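Local coordinates for PHD finger protein 14 (Danio rerio, PDB 7D86), which reads histone H3 through its PHD and zinc-knuckle fingers, preferring the unmodified histone, and represses PDGFRA expression, at residues A[10-15]-A[35-40]; A[27-32]-A[62-67]. All blocks are in the same frame, centred on the assembly; numbering follows the deposited sequence.

How the interactions relate
Both contacts belong to the first PHD finger, and their segments alternate along the chain, the cross-brace order of zinc ligands characteristic of PHD fingers. Interaction 1 (10-15 with 35-40) is buried and closes a site of three cysteines and a histidine; interaction 2 (27-32 with 62-67) lies at the surface and closes a four-cysteine site. They meet in the two-stranded antiparallel sheet, where strand 26-28 pairs with strand 35-37 and Val-36 O lies 2.8 Å from Ile-27 N. In each, the first cysteine of a CxxC pair accepts backbone N-H groups. The rest of the chemistry differs: valines and a threonine hydroxyl in interaction 1; two aromatic rings, Asp-30 and Asn-31 in interaction 2.

Interaction 1 (A[10-15]-A[35-40]); sequences LICCVC and TVHEGC. With ZN (zinc ion), chain E.
Cys-12, Cys-15, His-37 and Cys-40 close round one zinc ion, the site of three cysteines and a histidine in the first PHD finger. The His-37 ring brings ND1 to the metal at 2.1 Å, and Cys-15 SG comes up in the ring plane at the ND1-CE1 edge, 89° off the ring normal. Cys-12 CB approaches the same ring obliquely, 3.3 Å from His-37 ND1. With SG anti to the backbone N (chi1 175°), Cys-12 turns its sulfur into the CxxC turn, where it accepts from Val-14 N and, weakly, from Cys-15 N. Across the contact, His-37 N donates to Cys-12 SG in a nearly straight bond of 3.3 Å (174°). These N-H groups would be expected to ease the negative charge of the thiolate.

Farther along, Thr-35 holds the other end of the loop: its OG1 donates to Ile-11 O in a very short bond of 2.5 Å, while Thr-35 O takes the backbone N-H of Cys-13, N to O 2.8 Å. Val-14 and Val-36 run alongside each other, their CG2 methyls 3.7 Å apart; Val-14 CB also rests on Cys-40 CB. The far nitrogen of His-37, NE2, bonds to Asn-19 O. Strand 35-37 pairs with strand 26-28, helix 191-204 packs on Ile-11 and Cys-13, and helix 96-101 covers Val-14.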
ATOM      1  N   LEU A  10       3.913 -17.453  -2.911  1.00 70.95           N
ATOM      2  CA  LEU A  10       3.224 -16.251  -3.355  1.00 59.45           C
ATOM      3  C   LEU A  10       3.640 -15.070  -2.476  1.00 48.78           C
ATOM      4  O   LEU A  10       4.178 -15.242  -1.380  1.00 49.34           O
ATOM      5  CB  LEU A  10       1.705 -16.438  -3.309  1.00 52.95           C
ATOM      6  CG  LEU A  10       1.061 -17.476  -4.248  1.00 54.40           C
ATOM      7  CD1 LEU A  10      -0.440 -17.560  -4.011  1.00 52.53           C
ATOM      8  CD2 LEU A  10       1.343 -17.152  -5.703  1.00 49.72           C
ATOM      9  N   ILE A  11       3.394 -13.861  -2.972  1.00 43.31           N
ATOM     10  CA  ILE A  11       3.769 -12.637  -2.271  1.00 40.11           C
ATOM     11  C   ILE A  11       2.524 -11.803  -2.022  1.00 40.04           C
ATOM     12  O   ILE A  11       1.714 -11.603  -2.932  1.00 40.98           O
ATOM     13  CB  ILE A  11       4.806 -11.824  -3.064  1.00 43.92           C
ATOM     14  CG1 ILE A  11       6.036 -12.686  -3.341  1.00 52.57           C
ATOM     15  CG2 ILE A  11       5.177 -10.527  -2.305  1.00 39.79           C
ATOM     16  CD1 ILE A  11       7.082 -12.016  -4.188  1.00 54.26           C
ATOM     17  N   CYS A  12       2.394 -11.293  -0.798  1.00 41.34           N
ATOM     18  CA  CYS A  12       1.340 -10.346  -0.455  1.00 41.07           C
ATOM     19  C   CYS A  12       1.675  -8.980  -1.042  1.00 36.79           C
ATOM     20  O   CYS A  12       2.744  -8.430  -0.767  1.00 33.06           O
ATOM     21  CB  CYS A  12       1.186 -10.241   1.059  1.00 37.37           C
ATOM     22  SG  CYS A  12      -0.010  -8.977   1.525  1.00 35.57           S
ATOM     23  N   CYS A  13       0.762  -8.425  -1.835  1.00 36.41           N
ATOM     24  CA  CYS A  13       1.010  -7.142  -2.480  1.00 34.04           C
ATOM     25  C   CYS A  13       0.837  -5.960  -1.530  1.00 34.18           C
ATOM     26  O   CYS A  13       1.045  -4.814  -1.939  1.00 41.29           O
ATOM     27  CB  CYS A  13       0.084  -6.976  -3.682  1.00 40.50           C
ATOM     28  SG  CYS A  13      -1.605  -6.624  -3.202  1.00 41.08           S
ATOM     29  N   VAL A  14       0.480  -6.194  -0.276  1.00 31.35           N
ATOM     30  CA  VAL A  14       0.352  -5.123   0.708  1.00 33.81           C
ATOM     31  C   VAL A  14       1.624  -4.971   1.530  1.00 39.30           C
ATOM     32  O   VAL A  14       2.209  -3.890   1.583  1.00 40.41           O
ATOM     33  CB  VAL A  14      -0.873  -5.369   1.615  1.00 29.48           C
ATOM     34  CG1 VAL A  14      -0.900  -4.346   2.774  1.00 30.95           C
ATOM     35  CG2 VAL A  14      -2.160  -5.298   0.785  1.00 31.85           C
ATOM     36  N   CYS A  15       2.083  -6.054   2.160  1.00 39.55           N
ATOM     37  CA  CYS A  15       3.266  -6.012   3.010  1.00 36.73           C
ATOM     38  C   CYS A  15       4.522  -6.552   2.339  1.00 33.85           C
ATOM     39  O   CYS A  15       5.597  -6.461   2.937  1.00 34.93           O
ATOM     40  CB  CYS A  15       3.008  -6.798   4.301  1.00 38.32           C
ATOM     41  SG  CYS A  15       2.806  -8.585   4.042  1.00 37.15           S
ATOM     42  N   THR A  35      -2.534 -10.885  -5.231  1.00 43.12           N
ATOM     43  CA  THR A  35      -2.268 -11.776  -4.110  1.00 43.06           C
ATOM     44  C   THR A  35      -2.094 -10.956  -2.840  1.00 40.00           C
ATOM     45  O   THR A  35      -1.445  -9.908  -2.857  1.00 39.36           O
ATOM     46  CB  THR A  35      -1.014 -12.619  -4.358  1.00 45.26           C
ATOM     47  OG1 THR A  35       0.066 -11.761  -4.739  1.00 46.29           O
ATOM     48  CG2 THR A  35      -1.261 -13.637  -5.466  1.00 43.24           C
ATOM     49  N   VAL A  36      -2.670 -11.441  -1.741  1.00 38.00           N
ATOM     50  CA  VAL A  36      -2.705 -10.674  -0.500  1.00 32.06           C
ATOM     51  C   VAL A  36      -2.906 -11.631   0.660  1.00 35.09           C
ATOM     52  O   VAL A  36      -3.571 -12.666   0.531  1.00 36.54           O
ATOM     53  CB  VAL A  36      -3.814  -9.591  -0.558  1.00 34.01           C
ATOM     54  CG1 VAL A  36      -5.203 -10.237  -0.637  1.00 35.31           C
ATOM     55  CG2 VAL A  36      -3.714  -8.646   0.637  1.00 31.89           C
ATOM     56  N   HIS A  37      -2.283 -11.308   1.802  1.00 38.31           N
ATOM     57  CA  HIS A  37      -2.614 -11.961   3.058  1.00 35.72           C
ATOM     58  C   HIS A  37      -4.081 -11.726   3.384  1.00 38.82           C
ATOM     59  O   HIS A  37      -4.594 -10.615   3.218  1.00 36.48           O
ATOM     60  CB  HIS A  37      -1.762 -11.405   4.210  1.00 42.07           C
ATOM     61  CG  HIS A  37      -0.347 -11.901   4.243  1.00 42.57           C
ATOM     62  ND1 HIS A  37       0.736 -11.048   4.194  1.00 49.15           N
ATOM     63  CD2 HIS A  37       0.161 -13.149   4.378  1.00 46.17           C
ATOM     64  CE1 HIS A  37       1.852 -11.753   4.271  1.00 44.90           C
ATOM     65  NE2 HIS A  37       1.532 -13.030   4.383  1.00 47.03           N
ATOM     66  N   GLU A  38      -4.755 -12.779   3.852  1.00 40.98           N
ATOM     67  CA  GLU A  38      -6.063 -12.606   4.476  1.00 46.47           C
ATOM     68  C   GLU A  38      -6.032 -11.475   5.498  1.00 47.17           C
ATOM     69  O   GLU A  38      -6.882 -10.576   5.479  1.00 46.00           O
ATOM     70  CB  GLU A  38      -6.501 -13.909   5.149  1.00 53.12           C
ATOM     71  CG  GLU A  38      -6.875 -15.031   4.205  1.00 56.06           C
ATOM     72  CD  GLU A  38      -7.009 -16.360   4.927  1.00 64.93           C
ATOM     73  OE1 GLU A  38      -6.299 -16.565   5.934  1.00 67.56           O
ATOM     74  OE2 GLU A  38      -7.824 -17.198   4.493  1.00 70.90           O
ATOM     75  N   GLY A  39      -5.042 -11.500   6.394  1.00 47.29           N
ATOM     76  CA  GLY A  39      -4.935 -10.500   7.442  1.00 46.27           C
ATOM     77  C   GLY A  39      -4.578  -9.117   6.946  1.00 43.99           C
ATOM     78  O   GLY A  39      -4.802  -8.139   7.664  1.00 46.39           O
ATOM     79  N   CYS A  40      -4.043  -9.003   5.733  1.00 40.97           N
ATOM     80  CA  CYS A  40      -3.761  -7.694   5.160  1.00 38.54           C
ATOM     81  C   CYS A  40      -4.926  -7.127   4.358  1.00 39.39           C
ATOM     82  O   CYS A  40      -4.830  -5.992   3.879  1.00 40.32           O
ATOM     83  CB  CYS A  40      -2.510  -7.756   4.278  1.00 35.16           C
ATOM     84  SG  CYS A  40      -0.970  -8.020   5.190  1.00 38.72           S
TER
HETATM   85 ZN    ZN E 504       0.572  -9.038   3.785  1.00 41.18          ZN

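Interaction 2 (A[27-32]-A[62-67]); sequences IQCDNC and WFCDAC. With ZN (zinc ion), chain F.
Ile-27 lays its CD1 methyl over the six-membered ring of Trp-62, 3.4 Å from the centroid and 6° off the normal, a CH-pi contact with the side chains crossing at about a right angle. Ile-27 carries CG1 between its backbone N and carbonyl carbon (chi1 59°) with the chain extended beyond, which sends CD1 out over the indole. Cys-64 N lies above the opposite face, and Cys-29 N meets the ring edge. A leucine in place of Trp-62 would probably leave Ile-27 CD1 without its flat platform and open a gap beside Cys-29.

Asp-30 and Trp-62 pair twice: Asp-30 N donates to Trp-62 O at 2.8 Å, and Trp-62 N returns a bond to the anti lone pair of Asp-30 OD2. Next door, Asn-31 CB sits over one face of the Phe-63 ring. The anti setting of Asn-31 CG (chi1 -166°) swings ND2 to Cys-67 SG, 3.3 Å away in a weak bond. Cys-29, Cys-32, Cys-64 and Cys-67 bind the zinc ion of the four-cysteine site. Cys-29 SG takes N-H groups from Asn-31, Cys-32 and, at 3.3 Å, from Cys-64 N; Cys-64 SG, at the N-cap, accepts from Cys-67 N. Strand 35-37 backs Ile-27 and Trp-62, Val-36 touching both, while helix 38-41 sets Glu-38 against Ile-27 and Tyr-41 against Cys-64.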
ATOM      1  N   ILE A  27      -4.067 -15.337  -0.278  1.00 47.81           N
ATOM      2  CA  ILE A  27      -5.107 -15.684  -1.230  1.00 45.56           C
ATOM      3  C   ILE A  27      -4.887 -14.876  -2.498  1.00 41.47           C
ATOM      4  O   ILE A  27      -4.179 -13.867  -2.515  1.00 40.26           O
ATOM      5  CB  ILE A  27      -6.521 -15.444  -0.660  1.00 47.57           C
ATOM      6  CG1 ILE A  27      -6.685 -13.974  -0.269  1.00 45.93           C
ATOM      7  CG2 ILE A  27      -6.775 -16.358   0.533  1.00 47.23           C
ATOM      8  CD1 ILE A  27      -8.061 -13.626   0.255  1.00 49.58           C
ATOM      9  N   GLN A  28      -5.501 -15.331  -3.588  1.00 41.81           N
ATOM     10  CA  GLN A  28      -5.286 -14.740  -4.898  1.00 39.26           C
ATOM     11  C   GLN A  28      -6.625 -14.482  -5.563  1.00 42.05           C
ATOM     12  O   GLN A  28      -7.513 -15.345  -5.543  1.00 42.80           O
ATOM     13  CB  GLN A  28      -4.419 -15.649  -5.777  1.00 46.06           C
ATOM     14  CG  GLN A  28      -4.166 -15.111  -7.172  1.00 50.26           C
ATOM     15  CD  GLN A  28      -3.126 -15.928  -7.912  1.00 50.34           C
ATOM     16  OE1 GLN A  28      -3.139 -17.160  -7.863  1.00 49.98           O
ATOM     17  NE2 GLN A  28      -2.206 -15.246  -8.588  1.00 45.90           N
ATOM     18  N   CYS A  29      -6.772 -13.301  -6.150  1.00 38.51           N
ATOM     19  CA  CYS A  29      -8.008 -12.993  -6.850  1.00 38.99           C
ATOM     20  C   CYS A  29      -8.098 -13.836  -8.114  1.00 42.86           C
ATOM     21  O   CYS A  29      -7.181 -13.835  -8.938  1.00 47.15           O
ATOM     22  CB  CYS A  29      -8.078 -11.511  -7.199  1.00 40.79           C
ATOM     23  SG  CYS A  29      -9.585 -11.091  -8.088  1.00 45.94           S
ATOM     24  N   ASP A  30      -9.207 -14.555  -8.269  1.00 47.18           N
ATOM     25  CA  ASP A  30      -9.344 -15.414  -9.436  1.00 52.84           C
ATOM     26  C   ASP A  30      -9.590 -14.630 -10.717  1.00 54.48           C
ATOM     27  O   ASP A  30      -9.427 -15.192 -11.807  1.00 55.95           O
ATOM     28  CB  ASP A  30     -10.451 -16.432  -9.185  1.00 63.10           C
ATOM     29  CG  ASP A  30      -9.969 -17.604  -8.357  1.00 72.89           C
ATOM     30  OD1 ASP A  30      -9.124 -18.374  -8.859  1.00 77.41           O
ATOM     31  OD2 ASP A  30     -10.401 -17.736  -7.195  1.00 76.77           O
ATOM     32  N   ASN A  31      -9.931 -13.347 -10.618  1.00 52.26           N
ATOM     33  CA  ASN A  31     -10.160 -12.526 -11.798  1.00 51.73           C
ATOM     34  C   ASN A  31      -8.893 -11.815 -12.262  1.00 46.92           C
ATOM     35  O   ASN A  31      -8.494 -11.952 -13.423  1.00 53.44           O
ATOM     36  CB  ASN A  31     -11.269 -11.508 -11.518  1.00 57.59           C
ATOM     37  CG  ASN A  31     -11.793 -10.860 -12.783  1.00 61.77           C
ATOM     38  OD1 ASN A  31     -12.453 -11.507 -13.588  1.00 63.56           O
ATOM     39  ND2 ASN A  31     -11.505  -9.575 -12.962  1.00 64.91           N
ATOM     40  N   CYS A  32      -8.246 -11.055 -11.376  1.00 45.66           N
ATOM     41  CA  CYS A  32      -7.089 -10.252 -11.755  1.00 48.33           C
ATOM     42  C   CYS A  32      -5.759 -10.841 -11.295  1.00 46.92           C
ATOM     43  O   CYS A  32      -4.705 -10.347 -11.712  1.00 53.20           O
ATOM     44  CB  CYS A  32      -7.229  -8.824 -11.207  1.00 46.17           C
ATOM     45  SG  CYS A  32      -7.107  -8.674  -9.404  1.00 43.16           S
ATOM     46  N   TRP A  62     -12.479 -16.702  -5.376  1.00 60.63           N
ATOM     47  CA  TRP A  62     -12.499 -15.483  -4.577  1.00 57.13           C
ATOM     48  C   TRP A  62     -12.134 -14.291  -5.448  1.00 51.64           C
ATOM     49  O   TRP A  62     -11.181 -14.357  -6.230  1.00 48.49           O
ATOM     50  CB  TRP A  62     -11.535 -15.580  -3.388  1.00 54.99           C
ATOM     51  CG  TRP A  62     -11.484 -14.328  -2.561  1.00 50.94           C
ATOM     52  CD1 TRP A  62     -12.386 -13.932  -1.618  1.00 47.60           C
ATOM     53  CD2 TRP A  62     -10.475 -13.313  -2.604  1.00 43.55           C
ATOM     54  NE1 TRP A  62     -12.006 -12.731  -1.074  1.00 43.39           N
ATOM     55  CE2 TRP A  62     -10.835 -12.328  -1.659  1.00 46.66           C
ATOM     56  CE3 TRP A  62      -9.305 -13.139  -3.351  1.00 41.79           C
ATOM     57  CZ2 TRP A  62     -10.065 -11.184  -1.437  1.00 42.93           C
ATOM     58  CZ3 TRP A  62      -8.538 -12.000  -3.130  1.00 43.44           C
ATOM     59  CH2 TRP A  62      -8.923 -11.040  -2.177  1.00 43.19           C
ATOM     60  N   PHE A  63     -12.892 -13.209  -5.310  1.00 52.37           N
ATOM     61  CA  PHE A  63     -12.633 -11.970  -6.029  1.00 50.18           C
ATOM     62  C   PHE A  63     -12.213 -10.888  -5.047  1.00 45.40           C
ATOM     63  O   PHE A  63     -12.733 -10.816  -3.928  1.00 44.70           O
ATOM     64  CB  PHE A  63     -13.868 -11.490  -6.798  1.00 54.01           C
ATOM     65  CG  PHE A  63     -14.137 -12.245  -8.061  1.00 55.79           C
ATOM     66  CD1 PHE A  63     -13.348 -13.320  -8.434  1.00 55.98           C
ATOM     67  CD2 PHE A  63     -15.185 -11.871  -8.886  1.00 64.16           C
ATOM     68  CE1 PHE A  63     -13.611 -14.016  -9.607  1.00 58.15           C
ATOM     69  CE2 PHE A  63     -15.450 -12.561 -10.057  1.00 61.70           C
ATOM     70  CZ  PHE A  63     -14.660 -13.632 -10.417  1.00 57.55           C
ATOM     71  N   CYS A  64     -11.275 -10.047  -5.470  1.00 38.79           N
ATOM     72  CA  CYS A  64     -10.995  -8.847  -4.703  1.00 34.95           C
ATOM     73  C   CYS A  64     -12.172  -7.878  -4.824  1.00 38.10           C
ATOM     74  O   CYS A  64     -13.065  -8.035  -5.667  1.00 40.01           O
ATOM     75  CB  CYS A  64      -9.694  -8.193  -5.172  1.00 33.14           C
ATOM     76  SG  CYS A  64      -9.810  -7.272  -6.726  1.00 38.18           S
ATOM     77  N   ASP A  65     -12.174  -6.864  -3.958  1.00 37.45           N
ATOM     78  CA  ASP A  65     -13.300  -5.941  -3.910  1.00 38.74           C
ATOM     79  C   ASP A  65     -13.478  -5.195  -5.224  1.00 38.58           C
ATOM     80  O   ASP A  65     -14.611  -4.953  -5.647  1.00 40.64           O
ATOM     81  CB  ASP A  65     -13.120  -4.951  -2.760  1.00 39.06           C
ATOM     82  CG  ASP A  65     -13.305  -5.598  -1.401  1.00 44.88           C
ATOM     83  OD1 ASP A  65     -13.531  -6.825  -1.345  1.00 49.00           O
ATOM     84  OD2 ASP A  65     -13.234  -4.872  -0.390  1.00 44.65           O
ATOM     85  N   ALA A  66     -12.380  -4.826  -5.886  1.00 34.69           N
ATOM     86  CA  ALA A  66     -12.509  -4.122  -7.157  1.00 33.06           C
ATOM     87  C   ALA A  66     -13.167  -5.010  -8.208  1.00 44.83           C
ATOM     88  O   ALA A  66     -14.073  -4.569  -8.928  1.00 45.75           O
ATOM     89  CB  ALA A  66     -11.138  -3.644  -7.633  1.00 33.90           C
ATOM     90  N   CYS A  67     -12.742  -6.270  -8.297  1.00 44.96           N
ATOM     91  CA  CYS A  67     -13.340  -7.161  -9.285  1.00 47.95           C
ATOM     92  C   CYS A  67     -14.781  -7.512  -8.927  1.00 47.79           C
ATOM     93  O   CYS A  67     -15.597  -7.734  -9.825  1.00 44.04           O
ATOM     94  CB  CYS A  67     -12.482  -8.413  -9.437  1.00 45.29           C
ATOM     95  SG  CYS A  67     -10.849  -8.056 -10.129  1.00 46.38           S
TER
HETATM   96 ZN    ZN F 505      -9.222  -8.791  -8.567  1.00 47.19          ZN